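Local structure of D-glyceraldehyde dehydrogenase (NADP(+)) (Thermoplasma acidophilum, 5IZD) at residues 77-80 / 81-85; 459-462 / 463-467. The protein oxidises D-glyceraldehyde to (R)-glycerate with NADP(+) as the electron acceptor, a step of the non-phosphorylated Entner-Doudoroff pathway of sugar breakdown. One frame throughout, in Å; residues are numbered along the deposited sequence.

Contact 1. Residues 77-80 / 81-85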
ATOM      1  N   LYS A  77      22.333   8.497 -25.568  1.00 40.24           N
ATOM      2  CA  LYS A  77      23.491   8.495 -26.451  1.00 41.17           C
ATOM      3  C   LYS A  77      23.362   9.549 -27.571  1.00 40.84           C
ATOM      4  O   LYS A  77      24.334  10.172 -27.948  1.00 41.51           O
ATOM      5  CB  LYS A  77      23.672   7.089 -27.076  1.00 41.83           C
ATOM      6  N   ASN A  78      22.142   9.755 -28.054  1.00 39.87           N
ATOM      7  CA  ASN A  78      21.858  10.609 -29.208  1.00 39.84           C
ATOM      8  C   ASN A  78      21.037  11.833 -28.863  1.00 38.80           C
ATOM      9  O   ASN A  78      20.392  12.401 -29.748  1.00 38.41           O
ATOM     10  CB  ASN A  78      21.070   9.761 -30.178  1.00 40.10           C
ATOM     11  CG  ASN A  78      21.867   8.606 -30.706  1.00 41.03           C
ATOM     12  OD1 ASN A  78      22.657   8.801 -31.598  1.00 41.80           O
ATOM     13  ND2 ASN A  78      21.662   7.399 -30.159  1.00 40.87           N
ATOM     14  N   ARG A  79      21.033  12.194 -27.580  1.00 38.03           N
ATOM     15  CA  ARG A  79      20.223  13.280 -27.013  1.00 37.46           C
ATOM     16  C   ARG A  79      20.246  14.586 -27.754  1.00 37.52           C
ATOM     17  O   ARG A  79      19.244  15.199 -27.936  1.00 36.96           O
ATOM     18  CB  ARG A  79      20.443  13.486 -25.520  1.00 37.21           C
ATOM     19  CG  ARG A  79      21.827  13.852 -25.071  1.00 37.95           C
ATOM     20  CD  ARG A  79      21.850  14.150 -23.589  1.00 37.62           C
ATOM     21  NE  ARG A  79      21.035  15.289 -23.295  1.00 36.91           N
ATOM     22  CZ  ARG A  79      20.471  15.559 -22.139  1.00 36.70           C
ATOM     23  NH1 ARG A  79      19.772  16.653 -22.019  1.00 36.27           N
ATOM     24  NH2 ARG A  79      20.608  14.751 -21.106  1.00 36.50           N
ATOM     25  N   ALA A  80      21.421  14.977 -28.180  1.00 38.23           N
ATOM     26  CA  ALA A  80      21.601  16.170 -28.991  1.00 38.41           C
ATOM     27  C   ALA A  80      20.613  16.293 -30.164  1.00 38.04           C
ATOM     28  O   ALA A  80      20.099  17.377 -30.410  1.00 37.98           O
ATOM     29  CB  ALA A  80      23.040  16.238 -29.539  1.00 39.55           C
ATOM     30  N   GLU A  81      20.346  15.202 -30.871  1.00 37.93           N
ATOM     31  CA  GLU A  81      19.411  15.239 -31.997  1.00 37.77           C
ATOM     32  C   GLU A  81      17.990  15.648 -31.524  1.00 36.52           C
ATOM     33  O   GLU A  81      17.282  16.448 -32.152  1.00 36.31           O
ATOM     34  CB  GLU A  81      19.369  13.882 -32.699  1.00 38.28           C
ATOM     35  CG  GLU A  81      20.668  13.480 -33.411  1.00 39.54           C
ATOM     36  CD  GLU A  81      20.550  12.055 -33.987  1.00 40.26           C
ATOM     37  OE1 GLU A  81      19.453  11.435 -33.854  1.00 40.10           O
ATOM     38  OE2 GLU A  81      21.530  11.514 -34.512  1.00 41.09           O
ATOM     39  N   LEU A  82      17.602  15.182 -30.366  1.00 35.46           N
ATOM     40  CA  LEU A  82      16.301  15.527 -29.848  1.00 34.52           C
ATOM     41  C   LEU A  82      16.215  16.969 -29.346  1.00 34.33           C
ATOM     42  O   LEU A  82      15.213  17.627 -29.570  1.00 33.84           O
ATOM     43  CB  LEU A  82      15.905  14.558 -28.722  1.00 33.76           C
ATOM     44  CG  LEU A  82      14.521  14.862 -28.177  1.00 32.85           C
ATOM     45  CD1 LEU A  82      13.446  14.787 -29.252  1.00 32.65           C
ATOM     46  CD2 LEU A  82      14.206  13.866 -27.078  1.00 32.56           C
ATOM     47  N   GLU A  83      17.282  17.444 -28.750  1.00 34.94           N
ATOM     48  CA  GLU A  83      17.406  18.794 -28.268  1.00 35.11           C
ATOM     49  C   GLU A  83      17.224  19.765 -29.443  1.00 35.42           C
ATOM     50  O   GLU A  83      16.509  20.716 -29.374  1.00 34.72           O
ATOM     51  CB  GLU A  83      18.756  18.957 -27.601  1.00 36.04           C
ATOM     52  CG  GLU A  83      18.792  18.440 -26.162  1.00 36.41           C
ATOM     53  CD  GLU A  83      20.175  18.333 -25.572  1.00 37.67           C
ATOM     54  OE1 GLU A  83      21.155  18.805 -26.151  1.00 38.96           O
ATOM     55  OE2 GLU A  83      20.305  17.771 -24.501  1.00 38.22           O
ATOM     56  N   ASN A  84      17.890  19.467 -30.538  1.00 36.25           N
ATOM     57  CA  ASN A  84      17.769  20.222 -31.759  1.00 36.68           C
ATOM     58  C   ASN A  84      16.368  20.259 -32.362  1.00 35.72           C
ATOM     59  O   ASN A  84      15.900  21.311 -32.770  1.00 35.30           O
ATOM     60  CB  ASN A  84      18.806  19.730 -32.790  1.00 38.44           C
ATOM     61  CG  ASN A  84      20.238  20.010 -32.347  1.00 39.81           C
ATOM     62  OD1 ASN A  84      20.493  20.916 -31.533  1.00 40.77           O
ATOM     63  ND2 ASN A  84      21.179  19.240 -32.865  1.00 40.96           N
ATOM     64  N   ILE A  85      15.703  19.125 -32.414  1.00 35.05           N
ATOM     65  CA  ILE A  85      14.337  19.072 -32.950  1.00 34.61           C
ATOM     66  C   ILE A  85      13.382  19.960 -32.129  1.00 33.82           C
ATOM     67  O   ILE A  85      12.599  20.731 -32.695  1.00 33.61           O
ATOM     68  CB  ILE A  85      13.816  17.632 -32.940  1.00 34.46           C
ATOM     69  CG1 ILE A  85      14.571  16.856 -34.033  1.00 35.35           C
ATOM     70  CG2 ILE A  85      12.314  17.595 -33.150  1.00 33.99           C
ATOM     71  CD1 ILE A  85      14.482  15.361 -33.889  1.00 35.33           C
TER
HETATM   72  O   HOH W   1      23.637  11.247 -32.317  1.00 48.68           O
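At the edge of the R79 guanidinium, in its plane, sits the carboxylate of E83, whose own plane is turned 63° from that of the guanidinium. The grip is side-on with a single oxygen: NE of R79 lies 2.9 Å, and NH1 of R79 2.8 Å, from OE2 of E83. The second donor comes nearly in line with the C-O bond, whereas NE reaches OE2 from above the carboxylate plane. A bend at chi3 of R79 (-63°) brings this edge round to E83, one turn on. NH2 forms a further salt bridge with D102 of helix 94-112, so two acids fix the rotation of the guanidinium.

On another flank, the amide of N78 and the carboxylate of E81 point the same way without touching. A water bridges them, donating to OD1 of N78 at 2.7 Å and to OE2 of E81 at 3.1 Å. Each has its other polar atom engaged, ND2 of N78 with L74 O and OE1 of E81 with W183 NE1.

The backbone begins a new helix here: N of E81 bonds to O of N78 at 3.0 Å, then N of E83 to O of R79. N78 is the first residue after helix 39-77 to leave helical backbone angles. The evidence fits a helix-to-helix junction, with an i to i+4 Arg-Glu salt bridge in the first turn of helix 79-90.

Contact 2. Residues 459-462 / 463-467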
ATOM      1  N   GLY A 459       2.119  10.068 -12.954  1.00 29.39           N
ATOM      2  CA  GLY A 459       3.209  10.074 -12.054  1.00 29.55           C
ATOM      3  C   GLY A 459       2.880   9.431 -10.737  1.00 29.53           C
ATOM      4  O   GLY A 459       1.724   9.349 -10.320  1.00 29.86           O
ATOM      5  N   SER A 460       3.923   9.022 -10.039  1.00 29.68           N
ATOM      6  CA  SER A 460       3.825   8.244  -8.804  1.00 29.84           C
ATOM      7  C   SER A 460       3.321   6.829  -9.042  1.00 29.61           C
ATOM      8  O   SER A 460       2.893   6.451 -10.114  1.00 28.96           O
ATOM      9  CB  SER A 460       2.984   8.959  -7.704  1.00 29.97           C
ATOM     10  OG  SER A 460       1.586   8.632  -7.756  1.00 30.05           O
ATOM     11  N   LYS A 461       3.375   6.038  -7.984  1.00 29.92           N
ATOM     12  CA  LYS A 461       2.688   4.737  -7.952  1.00 30.17           C
ATOM     13  C   LYS A 461       1.254   4.829  -8.479  1.00 29.22           C
ATOM     14  O   LYS A 461       0.799   3.968  -9.226  1.00 28.81           O
ATOM     15  CB  LYS A 461       2.638   4.223  -6.489  1.00 31.25           C
ATOM     16  CG  LYS A 461       2.049   2.811  -6.282  1.00 32.20           C
ATOM     17  CD  LYS A 461       1.933   2.398  -4.781  1.00 33.39           C
ATOM     18  CE  LYS A 461       1.707   3.599  -3.877  1.00 34.33           C
ATOM     19  NZ  LYS A 461       1.531   3.256  -2.411  1.00 36.22           N
ATOM     20  N   TYR A 462       0.536   5.857  -8.053  1.00 28.53           N
ATOM     21  CA  TYR A 462      -0.844   5.980  -8.443  1.00 28.24           C
ATOM     22  C   TYR A 462      -0.991   6.278  -9.938  1.00 27.68           C
ATOM     23  O   TYR A 462      -1.947   5.864 -10.535  1.00 27.39           O
ATOM     24  CB  TYR A 462      -1.548   7.077  -7.625  1.00 28.39           C
ATOM     25  CG  TYR A 462      -1.625   6.716  -6.138  1.00 28.80           C
ATOM     26  CD1 TYR A 462      -2.596   5.853  -5.658  1.00 29.32           C
ATOM     27  CD2 TYR A 462      -0.723   7.240  -5.233  1.00 29.43           C
ATOM     28  CE1 TYR A 462      -2.623   5.465  -4.260  1.00 30.12           C
ATOM     29  CE2 TYR A 462      -0.763   6.892  -3.869  1.00 30.11           C
ATOM     30  CZ  TYR A 462      -1.703   6.005  -3.393  1.00 30.26           C
ATOM     31  OH  TYR A 462      -1.755   5.722  -2.003  1.00 31.94           O
ATOM     32  N   GLY A 463      -0.084   7.046 -10.501  1.00 27.48           N
ATOM     33  CA  GLY A 463      -0.138   7.401 -11.946  1.00 27.40           C
ATOM     34  C   GLY A 463       0.082   6.207 -12.860  1.00 27.37           C
ATOM     35  O   GLY A 463      -0.710   5.943 -13.752  1.00 27.53           O
ATOM     36  N   ILE A 464       1.126   5.458 -12.607  1.00 27.36           N
ATOM     37  CA  ILE A 464       1.395   4.275 -13.363  1.00 27.31           C
ATOM     38  C   ILE A 464       0.250   3.266 -13.143  1.00 27.05           C
ATOM     39  O   ILE A 464      -0.177   2.642 -14.081  1.00 26.93           O
ATOM     40  CB  ILE A 464       2.809   3.723 -13.116  1.00 27.66           C
ATOM     41  CG1 ILE A 464       3.105   2.548 -14.040  1.00 28.07           C
ATOM     42  CG2 ILE A 464       3.025   3.375 -11.654  1.00 27.81           C
ATOM     43  CD1 ILE A 464       4.547   2.152 -14.152  1.00 28.43           C
ATOM     44  N   SER A 465      -0.272   3.169 -11.915  1.00 26.70           N
ATOM     45  CA  SER A 465      -1.413   2.264 -11.615  1.00 26.50           C
ATOM     46  C   SER A 465      -2.699   2.614 -12.406  1.00 26.39           C
ATOM     47  O   SER A 465      -3.520   1.754 -12.616  1.00 26.00           O
ATOM     48  CB  SER A 465      -1.656   2.148 -10.088  1.00 26.70           C
ATOM     49  OG  SER A 465      -0.486   1.597  -9.530  1.00 26.99           O
ATOM     50  N   GLU A 466      -2.779   3.832 -12.992  1.00 26.50           N
ATOM     51  CA  GLU A 466      -3.912   4.199 -13.836  1.00 26.63           C
ATOM     52  C   GLU A 466      -3.947   3.376 -15.105  1.00 26.65           C
ATOM     53  O   GLU A 466      -5.008   3.281 -15.736  1.00 26.62           O
ATOM     54  CB  GLU A 466      -3.940   5.702 -14.214  1.00 26.90           C
ATOM     55  CG  GLU A 466      -4.071   6.679 -13.036  1.00 27.11           C
ATOM     56  CD  GLU A 466      -5.416   6.676 -12.273  1.00 27.23           C
ATOM     57  OE1 GLU A 466      -6.325   5.834 -12.524  1.00 27.58           O
ATOM     58  OE2 GLU A 466      -5.557   7.559 -11.383  1.00 27.65           O
ATOM     59  N   TYR A 467      -2.819   2.789 -15.483  1.00 26.74           N
ATOM     60  CA  TYR A 467      -2.758   1.955 -16.696  1.00 27.13           C
ATOM     61  C   TYR A 467      -2.980   0.442 -16.467  1.00 27.49           C
ATOM     62  O   TYR A 467      -2.885  -0.383 -17.401  1.00 27.50           O
ATOM     63  CB  TYR A 467      -1.405   2.175 -17.370  1.00 27.26           C
ATOM     64  CG  TYR A 467      -1.214   3.588 -17.897  1.00 27.25           C
ATOM     65  CD1 TYR A 467      -1.637   3.930 -19.179  1.00 27.54           C
ATOM     66  CD2 TYR A 467      -0.605   4.598 -17.116  1.00 27.17           C
ATOM     67  CE1 TYR A 467      -1.429   5.219 -19.698  1.00 27.67           C
ATOM     68  CE2 TYR A 467      -0.419   5.894 -17.623  1.00 27.26           C
ATOM     69  CZ  TYR A 467      -0.813   6.192 -18.914  1.00 27.45           C
ATOM     70  OH  TYR A 467      -0.662   7.470 -19.408  1.00 27.63           O
TER
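The contact belongs to the ST turn of S460, near the start of a short helix. OG of S460 accepts from N of Y462 at 3.0 Å and gives its own proton to O of G459 at 2.7 Å, in the carbonyl plane and on a lone pair. Across the contact, N of G463 makes two weak bonds, to O of G459 and to O of S460, both poorly angled. The next bond is much straighter: N of I464 meets O of S460 at 3.2 Å with an N-H...O angle of 172°. CG2 of I464 packs against the same turn, 3.3 Å from O of K461, while the rest of its chain leads off to P161 and L164 of helix 153-164.

The carbonyl of K461 is gripped twice by S465. The hydroxyl OG gives a 2.7 Å bond to O of K461 and the amide N a 3.0 Å bond, the two arriving from opposite faces of the carbonyl plane. Set anti to its own carbonyl carbon (chi1 -62°), the hydroxyl folds back over the preceding turn.

Farther out, CG of E466 lies 3.4 Å from O of Y462, and the bend at chi2 turns the carboxylate toward K243, a salt-bridge partner assigned to NADP(+) binding by similarity, and toward Y446 OH. Toward the second subunit, K461 NZ makes a salt bridge and Y462 OH a hydrogen bond to OE2 of its E121.

Serines thus bond at two places along this short helix, S460 in an ST turn near the start and S465 folded back onto the carbonyl four residues earlier, at a subunit interface just ahead of strand 468-476.

How the contacts relate
Followed from the N terminus, contact 1 comes first, where helix 39-77 gives way to helix 79-90; contact 2 comes late, on helix 460-465 just ahead of strand 468-476. Each is a continuous stretch, so neither closes a loop of any length, and they stand in series without crossing. Their centres are 28 Å apart and their nearest atoms about 18 Å, which excludes direct contact. Contact 1 joins the new helix to helices 94-112 and 178-190 within one chain. Contact 2 links helix 153-164 and strand 243-247 to E121 of the second subunit, whereas no other chain of the assembly touches contact 1.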